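PDB 7CPX: lovastatin nonaketide synthase, polyketide synthase component from Aspergillus terreus, which builds, together with LovC, the nonaketide dihydromonacolin L, the lovastatin precursor, from malonyl-CoA by repeated condensation, methylation and reduction on a carrier-bound chain. Local coordinates for residues A[1438-1446]-A[1511-1520]. The protein carries 2 engineered substitutions. Sequence-based numbering, arbitrary orientation.
Sequences QSMDILEIG and AYDLIIASNV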
loop_
_atom_site.group_PDB
_atom_site.type_symbol
_atom_site.label_atom_id
_atom_site.label_comp_id
_atom_site.label_asym_id
_atom_site.label_seq_id
_atom_site.Cartn_x
_atom_site.Cartn_y
_atom_site.Cartn_z
ATOM N N GLN A 1438 -5.382 -23.570 62.480
ATOM C CA GLN A 1438 -5.249 -22.939 61.178
ATOM C C GLN A 1438 -6.161 -21.722 61.080
ATOM O O GLN A 1438 -7.082 -21.537 61.879
ATOM C CB GLN A 1438 -5.584 -23.925 60.064
ATOM C CG GLN A 1438 -4.663 -25.126 59.992
ATOM C CD GLN A 1438 -3.489 -24.911 59.058
ATOM O OE1 GLN A 1438 -3.466 -25.435 57.945
ATOM N NE2 GLN A 1438 -2.507 -24.140 59.507
ATOM N N SER A 1439 -5.892 -20.890 60.077
ATOM C CA SER A 1439 -6.683 -19.688 59.835
ATOM C C SER A 1439 -6.743 -18.815 61.085
ATOM O O SER A 1439 -7.775 -18.226 61.413
ATOM C CB SER A 1439 -8.091 -20.050 59.357
ATOM O OG SER A 1439 -8.053 -20.657 58.078
ATOM N N MET A 1440 -5.621 -18.735 61.793
ATOM C CA MET A 1440 -5.542 -17.914 62.990
ATOM C C MET A 1440 -5.483 -16.442 62.617
ATOM O O MET A 1440 -4.815 -16.060 61.654
ATOM C CB MET A 1440 -4.307 -18.273 63.811
ATOM C CG MET A 1440 -4.114 -19.750 64.027
ATOM S SD MET A 1440 -2.796 -20.081 65.209
ATOM C CE MET A 1440 -3.614 -19.665 66.746
ATOM N N ASP A 1441 -6.202 -15.619 63.374
ATOM C CA ASP A 1441 -6.034 -14.174 63.300
ATOM C C ASP A 1441 -4.811 -13.814 64.131
ATOM O O ASP A 1441 -4.828 -13.926 65.362
ATOM C CB ASP A 1441 -7.286 -13.459 63.794
ATOM C CG ASP A 1441 -8.450 -13.591 62.833
ATOM O OD1 ASP A 1441 -8.208 -13.644 61.609
ATOM O OD2 ASP A 1441 -9.607 -13.642 63.301
ATOM N N ILE A 1442 -3.744 -13.397 63.458
ATOM C CA ILE A 1442 -2.436 -13.217 64.075
ATOM C C ILE A 1442 -2.165 -11.730 64.230
ATOM O O ILE A 1442 -2.353 -10.952 63.287
ATOM C CB ILE A 1442 -1.336 -13.894 63.241
ATOM C CG1 ILE A 1442 -1.601 -15.401 63.156
ATOM C CG2 ILE A 1442 0.029 -13.601 63.846
ATOM C CD1 ILE A 1442 -0.606 -16.162 62.305
ATOM N N LEU A 1443 -1.727 -11.335 65.423
ATOM C CA LEU A 1443 -1.375 -9.949 65.721
ATOM C C LEU A 1443 0.018 -9.931 66.334
ATOM O O LEU A 1443 0.216 -10.436 67.441
ATOM C CB LEU A 1443 -2.398 -9.314 66.662
ATOM C CG LEU A 1443 -1.944 -8.102 67.480
ATOM C CD1 LEU A 1443 -1.440 -6.993 66.575
ATOM C CD2 LEU A 1443 -3.082 -7.604 68.354
ATOM N N GLU A 1444 0.982 -9.352 65.624
ATOM C CA GLU A 1444 2.357 -9.275 66.104
ATOM C C GLU A 1444 2.604 -7.883 66.672
ATOM O O GLU A 1444 2.699 -6.904 65.924
ATOM C CB GLU A 1444 3.353 -9.596 64.995
ATOM C CG GLU A 1444 4.787 -9.684 65.500
ATOM C CD GLU A 1444 5.742 -10.247 64.470
ATOM O OE1 GLU A 1444 5.336 -10.387 63.296
ATOM O OE2 GLU A 1444 6.899 -10.547 64.829
ATOM N N ILE A 1445 2.715 -7.805 67.987
ATOM C CA ILE A 1445 3.068 -6.580 68.688
ATOM C C ILE A 1445 4.579 -6.548 68.855
ATOM O O ILE A 1445 5.214 -7.580 69.115
ATOM C CB ILE A 1445 2.352 -6.501 70.050
ATOM C CG1 ILE A 1445 0.853 -6.773 69.884
ATOM C CG2 ILE A 1445 2.570 -5.136 70.680
ATOM C CD1 ILE A 1445 0.110 -6.910 71.193
ATOM N N GLY A 1446 5.161 -5.363 68.697
ATOM C CA GLY A 1446 6.602 -5.237 68.739
ATOM C C GLY A 1446 7.298 -5.667 67.472
ATOM O O GLY A 1446 8.509 -5.911 67.495
ATOM N N ALA A 1511 -10.898 -10.812 69.092
ATOM C CA ALA A 1511 -11.038 -11.109 67.675
ATOM C C ALA A 1511 -9.765 -11.683 67.070
ATOM O O ALA A 1511 -9.668 -11.787 65.842
ATOM C CB ALA A 1511 -11.452 -9.851 66.912
ATOM N N TYR A 1512 -8.791 -12.056 67.895
ATOM C CA TYR A 1512 -7.507 -12.556 67.423
ATOM C C TYR A 1512 -7.256 -13.945 67.985
ATOM O O TYR A 1512 -7.401 -14.170 69.191
ATOM C CB TYR A 1512 -6.373 -11.610 67.818
ATOM C CG TYR A 1512 -6.318 -10.375 66.955
ATOM C CD1 TYR A 1512 -5.652 -10.389 65.742
ATOM C CD2 TYR A 1512 -6.943 -9.199 67.346
ATOM C CE1 TYR A 1512 -5.601 -9.271 64.944
ATOM C CE2 TYR A 1512 -6.896 -8.072 66.553
ATOM C CZ TYR A 1512 -6.222 -8.113 65.352
ATOM O OH TYR A 1512 -6.171 -6.993 64.553
ATOM N N ASP A 1513 -6.881 -14.873 67.105
ATOM C CA ASP A 1513 -6.575 -16.230 67.536
ATOM C C ASP A 1513 -5.210 -16.307 68.206
ATOM O O ASP A 1513 -5.022 -17.092 69.143
ATOM C CB ASP A 1513 -6.630 -17.183 66.341
ATOM C CG ASP A 1513 -8.034 -17.349 65.791
ATOM O OD1 ASP A 1513 -8.930 -17.755 66.558
ATOM O OD2 ASP A 1513 -8.242 -17.068 64.592
ATOM N N LEU A 1514 -4.249 -15.508 67.747
ATOM C CA LEU A 1514 -2.897 -15.587 68.278
ATOM C C LEU A 1514 -2.246 -14.211 68.260
ATOM O O LEU A 1514 -2.477 -13.401 67.357
ATOM C CB LEU A 1514 -2.054 -16.591 67.484
ATOM C CG LEU A 1514 -0.540 -16.570 67.710
ATOM C CD1 LEU A 1514 0.018 -17.979 67.728
ATOM C CD2 LEU A 1514 0.145 -15.750 66.634
ATOM N N ILE A 1515 -1.422 -13.966 69.274
ATOM C CA ILE A 1515 -0.653 -12.735 69.398
ATOM C C ILE A 1515 0.805 -13.100 69.628
ATOM O O ILE A 1515 1.108 -14.104 70.283
ATOM C CB ILE A 1515 -1.180 -11.838 70.538
ATOM C CG1 ILE A 1515 -2.522 -11.219 70.139
ATOM C CG2 ILE A 1515 -0.163 -10.753 70.872
ATOM C CD1 ILE A 1515 -3.188 -10.416 71.238
ATOM N N ILE A 1516 1.703 -12.290 69.075
ATOM C CA ILE A 1516 3.144 -12.510 69.154
ATOM C C ILE A 1516 3.779 -11.221 69.654
ATOM O O ILE A 1516 3.870 -10.242 68.908
ATOM C CB ILE A 1516 3.745 -12.915 67.802
ATOM C CG1 ILE A 1516 3.150 -14.241 67.332
ATOM C CG2 ILE A 1516 5.258 -13.020 67.908
ATOM C CD1 ILE A 1516 3.330 -14.502 65.850
ATOM N N ALA A 1517 4.231 -11.222 70.905
ATOM C CA ALA A 1517 4.921 -10.072 71.483
ATOM C C ALA A 1517 6.420 -10.272 71.305
ATOM O O ALA A 1517 7.034 -11.078 72.014
ATOM C CB ALA A 1517 4.559 -9.905 72.955
ATOM N N SER A 1518 7.013 -9.525 70.375
ATOM C CA SER A 1518 8.412 -9.708 69.989
ATOM C C SER A 1518 9.278 -8.729 70.776
ATOM O O SER A 1518 9.495 -7.591 70.361
ATOM C CB SER A 1518 8.582 -9.515 68.487
ATOM O OG SER A 1518 9.944 -9.622 68.112
ATOM N N ASN A 1519 9.785 -9.189 71.920
ATOM C CA ASN A 1519 10.736 -8.430 72.731
ATOM C C ASN A 1519 10.285 -6.981 72.898
ATOM O O ASN A 1519 11.069 -6.037 72.776
ATOM C CB ASN A 1519 12.138 -8.497 72.124
ATOM C CG ASN A 1519 12.672 -9.912 72.052
ATOM O OD1 ASN A 1519 13.171 -10.449 73.040
ATOM N ND2 ASN A 1519 12.570 -10.525 70.879
ATOM N N VAL A 1520 8.995 -6.813 73.180
ATOM C CA VAL A 1520 8.423 -5.484 73.378
ATOM C C VAL A 1520 7.712 -5.336 74.713
ATOM O O VAL A 1520 7.474 -4.196 75.154
ATOM C CB VAL A 1520 7.462 -5.140 72.218
ATOM C CG1 VAL A 1520 6.232 -6.036 72.258
ATOM C CG2 VAL A 1520 7.078 -3.668 72.251
#
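Asp1513 receives the backbone N of Asp1441 on OD2, using the lone pair that faces away from OD1 (N to OD2 2.8 Å). This bond lies at the start of strand 1440-1445, which runs parallel beside strand 1514-1518 in the Rossmann-like sheet of the methyltransferase domain. Asp1441 O then accepts Leu1514 N at 2.9 Å, with a weaker bond from Asp1513 N. Leu1443 N gives to Leu1514 O and Leu1443 O takes Ile1516 N. Ile1445 N binds Ile1516 O weakly, and Ile1445 O accepts Ser1518 N in a nearly straight bond (171° at the hydrogen).

The carboxylates of Asp1441 and Asp1513 lie close, with planes 20° apart. Asp1441 OD1 is held by Ser1466 and Asn1465, and Lys1539 makes long, weak ion pairs to both acids, probably easing their repulsion.

Side chains alternate between the two sheet faces. On one, Ile1442 and Leu1514 lie side by side, Ile1442 CG2 to Leu1514 CD2 3.5 Å. Glu1444 shares this face; with CG anti to the backbone N (chi1 -173°), its extended chain carries OE1 to Thr1453 and Tyr1467. On the other, Leu1443 and Ile1515 point the same way, and helix 1527-1537 packs against them. Leu1443 CB makes a CH-pi contact over the Tyr1512 ring, 3.9 Å from its centroid. Gly1446 follows strand 1440-1445, consistent with the S-adenosylmethionine-binding glycine-rich loop of related methyltransferases; Val1520 CB sits 3.6 Å from Gly1446 CA.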